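PDB 1JFX: lysozyme M1 from Streptomyces coelicolor, which hydrolyses the beta-1,4 linkages between N-acetylmuramic acid and N-acetylglucosamine in peptidoglycan, with both acetylmuramidase and diacetylmuramidase activity. Local coordinates for residues L97-N102 with A141-T146; A65-S70 with M107-S112; W179-Y184 with N200-S205; R88-L93 with R208-A213; S28-K33 with A55-G60. All blocks are in the same frame, centred on the assembly; numbering follows the deposited sequence.

The five contacts belong to one beta/alpha-barrel domain of the glycosyl hydrolase family 25. Interactions 1 and 2 touch, with centres about 11 Å apart. Tyr109 OH of interaction 2 is hydrogen-bonded to Glu100 O of interaction 1 at 2.8 Å. Interaction 1 carries Asp98 and Glu100, two of the predicted active-site residues. Interaction 3 approaches the third, Asp9, with the side chain of Gln183 about 3 Å away at the nearest atoms. Interactions 3 and 5 share the barrel interior through Phe29, Phe181 and Phe202. Interaction 4 touches both, its centre about 10 Å from that of interaction 5. Interactions 1 and 4 lie on opposite sides of the chain centre, their centres about 26 Å apart.

Interaction 1 (L97-N102 with A141-T146)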
# COMPACT_ATOMS: atom_id res chain seq x y z
N LEU A 97 -2.39 2.26 -3.45
CA LEU A 97 -2.05 2.30 -4.87
C LEU A 97 -0.54 2.09 -4.89
O LEU A 97 0.20 2.96 -4.46
CB LEU A 97 -2.39 3.66 -5.48
CG LEU A 97 -1.81 3.87 -6.90
CD1 LEU A 97 -2.39 2.83 -7.87
CD2 LEU A 97 -2.10 5.29 -7.38
N ASP A 98 -0.11 0.91 -5.34
CA ASP A 98 1.31 0.56 -5.43
C ASP A 98 1.70 0.94 -6.86
O ASP A 98 1.40 0.22 -7.81
CB ASP A 98 1.48 -0.95 -5.19
CG ASP A 98 2.93 -1.43 -5.32
OD1 ASP A 98 3.73 -0.78 -6.03
OD2 ASP A 98 3.25 -2.48 -4.73
N ILE A 99 2.35 2.09 -7.00
CA ILE A 99 2.73 2.58 -8.31
C ILE A 99 4.25 2.75 -8.26
O ILE A 99 4.78 3.59 -7.53
CB ILE A 99 1.91 3.88 -8.63
CG1 ILE A 99 2.12 4.26 -10.09
CG2 ILE A 99 2.22 4.98 -7.61
CD1 ILE A 99 1.08 5.27 -10.60
N GLU A 100 4.94 1.93 -9.05
CA GLU A 100 6.39 1.87 -9.00
C GLU A 100 7.00 1.46 -10.35
O GLU A 100 6.28 1.26 -11.31
CB GLU A 100 6.76 0.83 -7.94
CG GLU A 100 6.30 -0.59 -8.29
CD GLU A 100 6.74 -1.62 -7.25
OE1 GLU A 100 6.04 -1.81 -6.24
OE2 GLU A 100 7.81 -2.23 -7.44
N HIS A 101 8.33 1.31 -10.39
CA HIS A 101 9.03 0.94 -11.63
C HIS A 101 8.32 -0.18 -12.40
O HIS A 101 8.06 -1.26 -11.86
CB HIS A 101 10.46 0.45 -11.34
CG HIS A 101 11.44 1.55 -11.06
ND1 HIS A 101 11.34 2.38 -9.96
CD2 HIS A 101 12.59 1.90 -11.69
CE1 HIS A 101 12.38 3.19 -9.93
NE2 HIS A 101 13.15 2.92 -10.96
N ASN A 102 8.05 0.09 -13.67
CA ASN A 102 7.40 -0.88 -14.55
C ASN A 102 8.27 -2.14 -14.58
O ASN A 102 9.47 -2.07 -14.83
CB ASN A 102 7.28 -0.27 -15.95
CG ASN A 102 6.43 -1.10 -16.90
OD1 ASN A 102 6.00 -2.21 -16.58
ND2 ASN A 102 6.20 -0.57 -18.10
N ALA A 141 10.98 7.07 -3.80
CA ALA A 141 11.22 8.47 -4.08
C ALA A 141 11.67 8.63 -5.54
O ALA A 141 11.23 9.54 -6.23
CB ALA A 141 12.30 9.01 -3.14
N SER A 142 12.54 7.73 -6.00
CA SER A 142 13.05 7.78 -7.37
C SER A 142 11.94 7.74 -8.39
O SER A 142 11.90 8.54 -9.33
CB SER A 142 13.99 6.60 -7.65
OG SER A 142 15.24 6.80 -7.02
N TRP A 143 11.04 6.78 -8.23
CA TRP A 143 9.95 6.66 -9.19
C TRP A 143 9.05 7.89 -9.12
O TRP A 143 8.68 8.45 -10.14
CB TRP A 143 9.14 5.40 -8.93
CG TRP A 143 8.20 5.09 -10.05
CD1 TRP A 143 8.45 4.29 -11.13
CD2 TRP A 143 6.90 5.66 -10.25
NE1 TRP A 143 7.38 4.32 -12.00
CE2 TRP A 143 6.42 5.15 -11.49
CE3 TRP A 143 6.10 6.54 -9.53
CZ2 TRP A 143 5.17 5.52 -12.01
CZ3 TRP A 143 4.85 6.91 -10.05
CH2 TRP A 143 4.41 6.39 -11.29
N TRP A 144 8.68 8.31 -7.91
CA TRP A 144 7.81 9.48 -7.80
C TRP A 144 8.41 10.70 -8.48
O TRP A 144 7.78 11.36 -9.31
CB TRP A 144 7.54 9.82 -6.33
CG TRP A 144 6.53 10.91 -6.21
CD1 TRP A 144 6.75 12.25 -5.98
CD2 TRP A 144 5.12 10.77 -6.39
NE1 TRP A 144 5.57 12.94 -6.03
CE2 TRP A 144 4.55 12.05 -6.28
CE3 TRP A 144 4.28 9.67 -6.66
CZ2 TRP A 144 3.17 12.28 -6.42
CZ3 TRP A 144 2.91 9.90 -6.79
CH2 TRP A 144 2.37 11.19 -6.67
N ASN A 145 9.65 11.01 -8.13
CA ASN A 145 10.27 12.19 -8.71
C ASN A 145 10.44 12.08 -10.23
O ASN A 145 10.11 13.01 -10.97
CB ASN A 145 11.58 12.49 -7.99
CG ASN A 145 11.35 13.04 -6.58
OD1 ASN A 145 10.33 13.68 -6.32
ND2 ASN A 145 12.30 12.80 -5.68
N THR A 146 10.90 10.93 -10.69
CA THR A 146 11.09 10.75 -12.12
C THR A 146 9.81 10.74 -12.93
O THR A 146 9.66 11.52 -13.89
CB THR A 146 11.86 9.45 -12.39
OG1 THR A 146 13.20 9.62 -11.91
CG2 THR A 146 11.87 9.11 -13.88
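With chi1 at -168°, Trp143 swings its indole opposite its own N, out from helix 141-148 towards segment 97-102. Ile99 has CG1 in the same relation to its own N (chi1 -170°), and this branch reaches the six-membered end of the indole. The two side chains cross at about a right angle. Ile99 CG1 lies 3.3 Å from Trp143 CH2, and Ile99 CD1 is 3.6 Å from the same carbon. One indole face lies against the backbone of Ile99 and Glu100. Ile99 O sits above that face near its rim, and Glu100 C approaches Trp143 CD1 to 3.3 Å. The Glu100 side chain sets off away from the helix. Beyond it, the rings of His101 and Trp143 meet obliquely, with His101 ND1 3.7 Å from Trp143 CD1. Ser142 CB comes to the edge of the imidazole. The strand 96-98 ends here, and the loop after it carries Glu100. Asp98 and Glu100 are predicted active-site residues, and Asp98 OD1 lies 2.5 Å from Glu100 OE1. Trp143 NE1 and Glu100 O are close, but the angle is too poor for a bond. The contact between the segments is therefore van der Waals packing of the indole on the backbone of Ile99 and Glu100, flanked by the Ile99 and His101 side chains, while the indole N-H is taken up by Met107 O, further along the same loop.

Interaction 2 (A65-S70 with M107-S112); sequences ARPNAS and MCYGLS
Pro67 and Tyr109 make a CH-pi contact. Pro67 CD stands 3.4 Å from the centroid of the Tyr109 ring and only 4° off its normal. It is thus over the middle of one face. The edge of the same ring meets Asn68, whose amide is turned nearly parallel to the ring plane, 7° apart. Asn68 OD1 is 3.3 Å from Tyr109 CD1. Asn68 reaches this place with CG between its backbone N and carbonyl carbon (chi1 58°). Apolar packing continues from Pro67 CB to Leu111 CD1 at 3.9 Å, and Arg66 CD comes within 4.1 Å of Tyr109 CE1. Tyr109 and Gly110 are the central residues of a type I' turn from Cys108 to Leu111, closed by Leu111 N to Cys108 O. As for polar ends, Tyr109 OH bonds to Glu100 O, and Arg66 NH2 forms a salt bridge with Glu36. Cys108 is joined by a disulfide to Cys147 of helix 141-148. Both segments are loops of the barrel. Segment 65-70 runs from strand 58-64 to helix 72-81, and segment 107-112 leads into helix 113-131, whose Trp119 touches Pro67 and Leu111.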
# COMPACT_ATOMS: atom_id res chain seq x y z
N ALA A 65 -0.35 -1.07 -9.70
CA ALA A 65 -0.73 -0.36 -10.91
C ALA A 65 0.05 -0.71 -12.17
O ALA A 65 1.24 -0.97 -12.11
CB ALA A 65 -0.59 1.14 -10.67
N ARG A 66 -0.64 -0.70 -13.30
CA ARG A 66 -0.01 -0.87 -14.61
C ARG A 66 -0.68 0.25 -15.41
O ARG A 66 -1.62 0.02 -16.18
CB ARG A 66 -0.32 -2.24 -15.22
CG ARG A 66 0.28 -3.42 -14.45
CD ARG A 66 1.81 -3.40 -14.41
NE ARG A 66 2.30 -4.70 -13.96
CZ ARG A 66 2.77 -5.64 -14.77
NH1 ARG A 66 2.83 -5.41 -16.09
NH2 ARG A 66 3.14 -6.82 -14.29
N PRO A 67 -0.20 1.49 -15.23
CA PRO A 67 -0.78 2.65 -15.92
C PRO A 67 -0.86 2.58 -17.45
O PRO A 67 -1.63 3.32 -18.05
CB PRO A 67 0.09 3.81 -15.42
CG PRO A 67 0.42 3.39 -14.02
CD PRO A 67 0.80 1.92 -14.24
N ASN A 68 -0.08 1.70 -18.07
CA ASN A 68 -0.11 1.55 -19.53
C ASN A 68 -1.32 0.75 -19.99
O ASN A 68 -1.75 0.88 -21.13
CB ASN A 68 1.12 0.77 -20.00
CG ASN A 68 1.20 -0.61 -19.36
OD1 ASN A 68 1.44 -0.72 -18.16
ND2 ASN A 68 0.97 -1.67 -20.15
N ALA A 69 -1.86 -0.07 -19.09
CA ALA A 69 -2.95 -0.98 -19.42
C ALA A 69 -4.38 -0.47 -19.46
O ALA A 69 -5.22 -1.07 -20.14
CB ALA A 69 -2.87 -2.21 -18.50
N SER A 70 -4.66 0.60 -18.73
CA SER A 70 -6.01 1.16 -18.69
C SER A 70 -5.90 2.45 -17.89
O SER A 70 -4.85 2.75 -17.34
CB SER A 70 -6.99 0.21 -17.99
OG SER A 70 -6.70 0.13 -16.61
N MET A 107 9.97 2.50 -17.57
CA MET A 107 9.70 2.66 -16.14
C MET A 107 8.51 3.53 -15.80
O MET A 107 7.85 3.29 -14.79
CB MET A 107 10.96 3.13 -15.39
CG MET A 107 11.34 4.57 -15.56
SD MET A 107 12.66 5.03 -14.37
CE MET A 107 11.77 5.47 -12.95
N CYS A 108 8.22 4.53 -16.64
CA CYS A 108 7.07 5.40 -16.39
C CYS A 108 5.84 5.01 -17.22
O CYS A 108 4.95 5.83 -17.47
CB CYS A 108 7.43 6.86 -16.61
SG CYS A 108 8.78 7.48 -15.55
N TYR A 109 5.84 3.77 -17.68
CA TYR A 109 4.72 3.20 -18.39
C TYR A 109 4.26 3.87 -19.67
O TYR A 109 3.11 3.71 -20.08
CB TYR A 109 3.55 3.11 -17.40
CG TYR A 109 3.83 2.22 -16.20
CD1 TYR A 109 3.63 0.84 -16.27
CD2 TYR A 109 4.29 2.76 -14.99
CE1 TYR A 109 3.87 0.02 -15.18
CE2 TYR A 109 4.54 1.93 -13.89
CZ TYR A 109 4.33 0.57 -13.99
OH TYR A 109 4.57 -0.25 -12.91
N GLY A 110 5.15 4.62 -20.31
CA GLY A 110 4.79 5.27 -21.56
C GLY A 110 3.95 6.52 -21.39
O GLY A 110 3.44 7.06 -22.36
N LEU A 111 3.79 6.98 -20.15
CA LEU A 111 3.03 8.19 -19.91
C LEU A 111 3.96 9.37 -19.64
O LEU A 111 4.99 9.22 -18.98
CB LEU A 111 2.09 8.00 -18.71
CG LEU A 111 1.02 6.92 -18.84
CD1 LEU A 111 0.09 6.99 -17.63
CD2 LEU A 111 0.22 7.13 -20.12
N SER A 112 3.60 10.55 -20.15
CA SER A 112 4.38 11.75 -19.88
C SER A 112 4.13 12.06 -18.40
O SER A 112 3.27 11.43 -17.77
CB SER A 112 3.89 12.93 -20.73
OG SER A 112 2.55 13.28 -20.43

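Interaction 3 (W179-Y184 with N200-S205)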
# COMPACT_ATOMS: atom_id res chain seq x y z
N TRP A 179 5.92 10.93 5.87
CA TRP A 179 5.56 9.57 5.47
C TRP A 179 4.60 9.03 6.52
O TRP A 179 4.68 9.40 7.69
CB TRP A 179 6.79 8.66 5.37
CG TRP A 179 7.61 8.57 6.62
CD1 TRP A 179 8.62 9.41 7.00
CD2 TRP A 179 7.52 7.56 7.64
NE1 TRP A 179 9.17 8.99 8.18
CE2 TRP A 179 8.52 7.86 8.60
CE3 TRP A 179 6.70 6.44 7.83
CZ2 TRP A 179 8.72 7.07 9.73
CZ3 TRP A 179 6.90 5.66 8.96
CH2 TRP A 179 7.90 5.97 9.89
N THR A 180 3.68 8.16 6.08
CA THR A 180 2.71 7.53 6.97
C THR A 180 3.16 6.09 7.24
O THR A 180 3.12 5.64 8.38
CB THR A 180 1.30 7.58 6.33
OG1 THR A 180 0.89 8.95 6.25
CG2 THR A 180 0.29 6.81 7.18
N PHE A 181 3.57 5.38 6.20
CA PHE A 181 4.11 4.02 6.35
C PHE A 181 5.47 4.04 5.68
O PHE A 181 5.71 4.83 4.76
CB PHE A 181 3.23 2.98 5.64
CG PHE A 181 1.90 2.76 6.30
CD1 PHE A 181 1.80 1.98 7.45
CD2 PHE A 181 0.75 3.32 5.76
CE1 PHE A 181 0.57 1.76 8.05
CE2 PHE A 181 -0.49 3.10 6.36
CZ PHE A 181 -0.59 2.33 7.49
N TRP A 182 6.36 3.17 6.14
CA TRP A 182 7.69 3.09 5.55
C TRP A 182 8.14 1.63 5.48
O TRP A 182 8.23 0.95 6.50
CB TRP A 182 8.67 3.93 6.38
CG TRP A 182 10.14 3.68 6.14
CD1 TRP A 182 10.75 3.32 4.96
CD2 TRP A 182 11.18 3.78 7.12
NE1 TRP A 182 12.11 3.19 5.17
CE2 TRP A 182 12.40 3.47 6.48
CE3 TRP A 182 11.20 4.11 8.48
CZ2 TRP A 182 13.62 3.46 7.16
CZ3 TRP A 182 12.41 4.11 9.16
CH2 TRP A 182 13.60 3.78 8.49
N GLN A 183 8.37 1.16 4.26
CA GLN A 183 8.84 -0.22 4.06
C GLN A 183 10.36 -0.11 4.13
O GLN A 183 10.99 0.43 3.22
CB GLN A 183 8.41 -0.72 2.69
CG GLN A 183 8.61 -2.22 2.49
CD GLN A 183 8.25 -2.60 1.08
OE1 GLN A 183 8.96 -2.23 0.13
NE2 GLN A 183 7.14 -3.32 0.90
N TYR A 184 10.95 -0.63 5.21
CA TYR A 184 12.39 -0.52 5.43
C TYR A 184 13.20 -1.77 5.17
O TYR A 184 14.44 -1.74 5.26
CB TYR A 184 12.65 -0.00 6.86
CG TYR A 184 12.14 -0.91 7.96
CD1 TYR A 184 12.92 -1.96 8.42
CD2 TYR A 184 10.87 -0.73 8.52
CE1 TYR A 184 12.47 -2.81 9.42
CE2 TYR A 184 10.40 -1.58 9.53
CZ TYR A 184 11.22 -2.62 9.97
OH TYR A 184 10.82 -3.46 10.97
N ASN A 200 7.36 -3.07 7.66
CA ASN A 200 6.95 -1.67 7.63
C ASN A 200 6.82 -1.07 9.00
O ASN A 200 6.53 -1.78 9.98
CB ASN A 200 5.59 -1.56 6.96
CG ASN A 200 5.60 -2.09 5.56
OD1 ASN A 200 6.17 -1.47 4.67
ND2 ASN A 200 5.00 -3.26 5.36
N LYS A 201 7.03 0.24 9.06
CA LYS A 201 6.86 1.00 10.29
C LYS A 201 5.72 2.00 10.00
O LYS A 201 5.57 2.47 8.86
CB LYS A 201 8.15 1.77 10.62
CG LYS A 201 8.06 2.61 11.88
CD LYS A 201 9.43 3.17 12.22
CE LYS A 201 9.36 4.27 13.27
NZ LYS A 201 8.88 3.79 14.61
N PHE A 202 4.91 2.29 11.02
CA PHE A 202 3.82 3.28 10.88
C PHE A 202 4.29 4.52 11.64
O PHE A 202 4.79 4.41 12.76
CB PHE A 202 2.52 2.74 11.50
CG PHE A 202 1.45 3.79 11.65
CD1 PHE A 202 0.74 4.26 10.54
CD2 PHE A 202 1.14 4.31 12.91
CE1 PHE A 202 -0.26 5.24 10.68
CE2 PHE A 202 0.14 5.29 13.06
CZ PHE A 202 -0.56 5.75 11.94
N ASN A 203 4.11 5.70 11.04
CA ASN A 203 4.56 6.94 11.67
C ASN A 203 3.52 7.49 12.63
O ASN A 203 2.82 8.45 12.32
CB ASN A 203 4.89 7.97 10.58
CG ASN A 203 5.81 9.07 11.08
OD1 ASN A 203 6.19 9.10 12.24
ND2 ASN A 203 6.16 10.00 10.19
N GLY A 204 3.43 6.87 13.80
CA GLY A 204 2.45 7.32 14.78
C GLY A 204 2.10 6.26 15.80
O GLY A 204 2.59 5.13 15.75
N SER A 205 1.25 6.64 16.73
CA SER A 205 0.81 5.77 17.81
C SER A 205 -0.18 4.70 17.37
O SER A 205 -0.72 4.75 16.27
CB SER A 205 0.12 6.61 18.88
OG SER A 205 -1.10 7.16 18.38
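Trp182 and Lys201 form an antiparallel hydrogen-bonded pair, with Trp182 N to Lys201 O and Lys201 N to Trp182 O both 2.9 Å. Asn203 N extends the pairing to Thr180 O at 2.8 Å. A side-chain bond joins Asn203 ND2 to Trp179 O at 3.0 Å, fairly straight at 160°, with the acceptor in the amide plane. That amide also stacks on the Trp179 indole, the planes 17° apart. Asn203 CB stands over the six-membered ring, 3.6 Å from its centroid, while Trp182 CB lies on the opposite face. On the sheet face with Phe181, Gln183 and Asn200, the rings of Phe181 and Phe202 meet obliquely, Phe181 CE1 being 3.5 Å from Phe202 CD1. Strand 196-202 runs antiparallel to both 181-185 and 6-10, and so closes the barrel. Gln183 NE2 and Asn200 ND2 both donate to Asp9 OD2, while Tyr138 and Trp165 bond to Gln183 OE1. The neighbouring strands thus hold a predicted active-site carboxylate by two amide donors.

Interaction 4 (R88-L93 with R208-A213)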
# COMPACT_ATOMS: atom_id res chain seq x y z
N ARG A 88 -15.69 0.83 8.06
CA ARG A 88 -15.17 0.96 9.42
C ARG A 88 -15.47 -0.24 10.29
O ARG A 88 -16.64 -0.55 10.55
CB ARG A 88 -15.75 2.22 10.08
CG ARG A 88 -15.35 2.34 11.54
CD ARG A 88 -15.92 3.59 12.18
NE ARG A 88 -15.45 3.71 13.55
CZ ARG A 88 -15.57 4.81 14.29
NH1 ARG A 88 -16.15 5.89 13.79
NH2 ARG A 88 -15.09 4.83 15.53
N ASP A 89 -14.42 -0.93 10.73
CA ASP A 89 -14.61 -2.09 11.60
C ASP A 89 -13.44 -2.34 12.53
O ASP A 89 -13.24 -3.46 13.00
CB ASP A 89 -14.92 -3.36 10.78
CG ASP A 89 -13.75 -3.81 9.92
OD1 ASP A 89 -12.64 -3.25 10.03
OD2 ASP A 89 -13.95 -4.75 9.13
N ASN A 90 -12.68 -1.27 12.81
CA ASN A 90 -11.49 -1.31 13.67
C ASN A 90 -10.33 -2.12 13.10
O ASN A 90 -9.26 -2.15 13.69
CB ASN A 90 -11.81 -1.91 15.05
CG ASN A 90 -12.87 -1.15 15.79
OD1 ASN A 90 -12.86 0.08 15.85
ND2 ASN A 90 -13.81 -1.89 16.39
N ARG A 91 -10.51 -2.74 11.94
CA ARG A 91 -9.44 -3.57 11.39
C ARG A 91 -9.20 -3.47 9.89
O ARG A 91 -8.52 -4.32 9.33
CB ARG A 91 -9.71 -5.05 11.70
CG ARG A 91 -9.71 -5.36 13.18
CD ARG A 91 -9.79 -6.86 13.44
NE ARG A 91 -10.06 -7.07 14.86
CZ ARG A 91 -10.59 -8.17 15.37
NH1 ARG A 91 -10.92 -9.19 14.59
NH2 ARG A 91 -10.85 -8.23 16.67
N THR A 92 -9.76 -2.44 9.25
CA THR A 92 -9.57 -2.32 7.81
C THR A 92 -8.92 -1.00 7.44
O THR A 92 -9.47 0.07 7.71
CB THR A 92 -10.91 -2.43 7.09
OG1 THR A 92 -11.56 -3.63 7.52
CG2 THR A 92 -10.71 -2.50 5.57
N LEU A 93 -7.75 -1.08 6.82
CA LEU A 93 -7.04 0.13 6.41
C LEU A 93 -7.50 0.60 5.03
O LEU A 93 -8.06 -0.17 4.26
CB LEU A 93 -5.54 -0.15 6.33
CG LEU A 93 -4.83 -0.39 7.67
CD1 LEU A 93 -3.44 -1.00 7.45
CD2 LEU A 93 -4.74 0.93 8.43
N ARG A 208 -3.39 6.35 16.50
CA ARG A 208 -3.40 7.01 15.20
C ARG A 208 -3.61 5.99 14.08
O ARG A 208 -4.29 6.27 13.10
CB ARG A 208 -2.11 7.80 14.99
CG ARG A 208 -2.08 8.62 13.71
CD ARG A 208 -0.96 9.66 13.74
NE ARG A 208 -0.88 10.41 12.50
CZ ARG A 208 -0.20 11.55 12.35
NH1 ARG A 208 0.46 12.06 13.37
NH2 ARG A 208 -0.20 12.17 11.18
N LEU A 209 -3.04 4.80 14.25
CA LEU A 209 -3.19 3.74 13.26
C LEU A 209 -4.67 3.33 13.19
O LEU A 209 -5.24 3.16 12.11
CB LEU A 209 -2.33 2.52 13.62
CG LEU A 209 -2.54 1.27 12.76
CD1 LEU A 209 -2.07 1.54 11.32
CD2 LEU A 209 -1.77 0.09 13.35
N LEU A 210 -5.28 3.17 14.36
CA LEU A 210 -6.70 2.79 14.43
C LEU A 210 -7.57 3.89 13.83
O LEU A 210 -8.57 3.62 13.15
CB LEU A 210 -7.10 2.51 15.89
CG LEU A 210 -8.55 2.05 16.11
CD1 LEU A 210 -8.78 0.69 15.45
CD2 LEU A 210 -8.82 1.96 17.61
N ALA A 211 -7.19 5.14 14.09
CA ALA A 211 -7.92 6.28 13.55
C ALA A 211 -7.83 6.27 12.02
O ALA A 211 -8.80 6.61 11.34
CB ALA A 211 -7.34 7.58 14.09
N LEU A 212 -6.67 5.89 11.48
CA LEU A 212 -6.52 5.83 10.02
C LEU A 212 -7.43 4.71 9.48
O LEU A 212 -8.11 4.88 8.46
CB LEU A 212 -5.06 5.55 9.64
CG LEU A 212 -4.79 5.40 8.14
CD1 LEU A 212 -5.18 6.68 7.41
CD2 LEU A 212 -3.31 5.08 7.93
N ALA A 213 -7.45 3.58 10.18
CA ALA A 213 -8.30 2.47 9.76
C ALA A 213 -9.78 2.86 9.81
O ALA A 213 -10.53 2.58 8.88
CB ALA A 213 -8.06 1.25 10.67
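The peptide carbonyl of Asn90 meets the end of Leu210, with Asn90 O 3.4 Å from Leu210 CD1. Next to it, the Asp89 carboxylate takes two donors on OD1, from opposite faces of its plane. Arg91 N reaches Asp89 OD1 on the anti side at 2.9 Å, which makes an Asx turn. Thr92 OG1 reaches it on the syn side at 2.8 Å. These bonds shape the loop that leads to strand 96-98. Helix 206-214 lies across the end of the beta/alpha barrel where the parallel strands begin, and this loop packs along it. Thr92 O and Ala213 O are 3.0 Å apart, two acceptors, and Trp86 NE1 is hydrogen-bonded to both. Leu93 keeps CG beside its backbone N (chi1 -69°) and turns CD2 to the helix. This methyl is 4.0 Å from Leu209 CD1 and 4.0 Å from Ala213 CB. Leu93 and Leu209 cross at about a right angle, and both touch Ile58 of the barrel wall.

Interaction 5 (S28-K33 with A55-G60)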
# COMPACT_ATOMS: atom_id res chain seq x y z
N SER A 28 1.21 -5.12 14.27
CA SER A 28 -0.08 -4.45 14.47
C SER A 28 -0.90 -4.34 13.18
O SER A 28 -2.14 -4.28 13.23
CB SER A 28 0.13 -3.03 14.99
OG SER A 28 0.78 -3.01 16.26
N PHE A 29 -0.22 -4.30 12.04
CA PHE A 29 -0.92 -4.12 10.77
C PHE A 29 -0.27 -4.85 9.61
O PHE A 29 0.86 -5.34 9.71
CB PHE A 29 -0.98 -2.60 10.45
CG PHE A 29 0.36 -1.99 10.08
CD1 PHE A 29 0.81 -2.01 8.75
CD2 PHE A 29 1.18 -1.41 11.05
CE1 PHE A 29 2.05 -1.46 8.41
CE2 PHE A 29 2.42 -0.86 10.71
CZ PHE A 29 2.86 -0.88 9.38
N ALA A 30 -1.01 -4.92 8.51
CA ALA A 30 -0.50 -5.55 7.30
C ALA A 30 -1.24 -5.07 6.06
O ALA A 30 -2.42 -4.77 6.11
CB ALA A 30 -0.63 -7.08 7.40
N TYR A 31 -0.50 -4.98 4.95
CA TYR A 31 -1.10 -4.69 3.66
C TYR A 31 -0.92 -5.98 2.88
O TYR A 31 0.13 -6.63 2.95
CB TYR A 31 -0.45 -3.49 2.97
CG TYR A 31 -1.20 -2.21 3.30
CD1 TYR A 31 -2.50 -2.00 2.84
CD2 TYR A 31 -0.60 -1.22 4.08
CE1 TYR A 31 -3.20 -0.82 3.14
CE2 TYR A 31 -1.29 -0.04 4.39
CZ TYR A 31 -2.58 0.15 3.91
OH TYR A 31 -3.24 1.33 4.19
N ILE A 32 -1.96 -6.36 2.15
CA ILE A 32 -2.02 -7.62 1.40
C ILE A 32 -2.30 -7.38 -0.08
O ILE A 32 -3.25 -6.68 -0.42
CB ILE A 32 -3.16 -8.48 2.00
CG1 ILE A 32 -2.88 -8.72 3.49
CG2 ILE A 32 -3.32 -9.80 1.23
CD1 ILE A 32 -4.12 -9.10 4.31
N LYS A 33 -1.51 -7.98 -0.97
CA LYS A 33 -1.76 -7.75 -2.38
C LYS A 33 -3.08 -8.36 -2.82
O LYS A 33 -3.38 -9.52 -2.51
CB LYS A 33 -0.64 -8.34 -3.23
CG LYS A 33 -0.76 -7.97 -4.71
CD LYS A 33 0.50 -8.33 -5.47
CE LYS A 33 0.41 -7.90 -6.92
NZ LYS A 33 1.76 -8.02 -7.56
N ALA A 55 -7.14 -12.76 13.13
CA ALA A 55 -6.04 -12.75 14.09
C ALA A 55 -5.92 -11.43 14.83
O ALA A 55 -5.11 -11.30 15.74
CB ALA A 55 -4.73 -13.05 13.37
N GLY A 56 -6.72 -10.44 14.42
CA GLY A 56 -6.68 -9.15 15.08
C GLY A 56 -5.71 -8.14 14.49
O GLY A 56 -5.41 -7.13 15.11
N ILE A 57 -5.23 -8.43 13.28
CA ILE A 57 -4.31 -7.53 12.58
C ILE A 57 -5.14 -6.47 11.85
O ILE A 57 -6.16 -6.79 11.22
CB ILE A 57 -3.47 -8.33 11.54
CG1 ILE A 57 -2.51 -9.31 12.24
CG2 ILE A 57 -2.69 -7.37 10.64
CD1 ILE A 57 -1.37 -8.63 13.01
N ILE A 58 -4.75 -5.20 11.97
CA ILE A 58 -5.43 -4.11 11.26
C ILE A 58 -4.84 -4.26 9.86
O ILE A 58 -3.65 -4.08 9.66
CB ILE A 58 -5.09 -2.74 11.90
CG1 ILE A 58 -5.67 -2.69 13.32
CG2 ILE A 58 -5.66 -1.61 11.06
CD1 ILE A 58 -5.23 -1.48 14.11
N ARG A 59 -5.68 -4.60 8.89
CA ARG A 59 -5.18 -4.89 7.56
C ARG A 59 -5.89 -4.23 6.41
O ARG A 59 -7.07 -3.90 6.51
CB ARG A 59 -5.23 -6.41 7.36
CG ARG A 59 -6.62 -7.02 7.58
CD ARG A 59 -7.36 -7.14 6.26
NE ARG A 59 -8.66 -7.80 6.40
CZ ARG A 59 -9.78 -7.16 6.74
NH1 ARG A 59 -9.76 -5.86 6.99
NH2 ARG A 59 -10.95 -7.81 6.75
N GLY A 60 -5.15 -4.05 5.32
CA GLY A 60 -5.70 -3.43 4.12
C GLY A 60 -5.20 -4.16 2.89
O GLY A 60 -4.38 -5.07 2.99
O HOH W 1 -3.45 -4.71 15.65
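Ser28 O accepts the backbone N-H of Ile58 at 3.0 Å, and also a hydrogen of a water 2.8 Å away. The same water gives its other hydrogen to Gly56 O at 3.2 Å, so it bridges the two segments where the pairing begins. The strands then exchange three more backbone bonds. Ala30 N donates to Ile58 O at 3.0 Å. Gly60 N donates to Ala30 O at 2.9 Å. Ile32 N donates to Gly60 O at 2.9 Å. Three of these carbonyls are also met by CA-H groups. Phe29 CA approaches Ile58 O, Arg59 CA approaches Ala30 O, and Tyr31 CA approaches Gly60 O. Strands 29-36 and 58-64 are parallel neighbours of the barrel, and helix 45-54 lies on the connection between them, a beta-alpha-beta crossover. Gly56 leaves that helix with a positive phi, in a Schellman motif. Tyr31 CD1 is 3.5 Å from Gly60 C. The ring takes the space a side chain at Gly60 would need. Tyr31 OH is hydrogen-bonded to Pro94 O. On the other side of the sheet, Arg59 NE donates to Tyr49 O, and Arg59 NH1 to Thr92 OG1. Its guanidinium also makes a cation-pi contact with Tyr49. At the start of the pairing, Ile57 CG2 packs 3.9 Å from Ala30 CB.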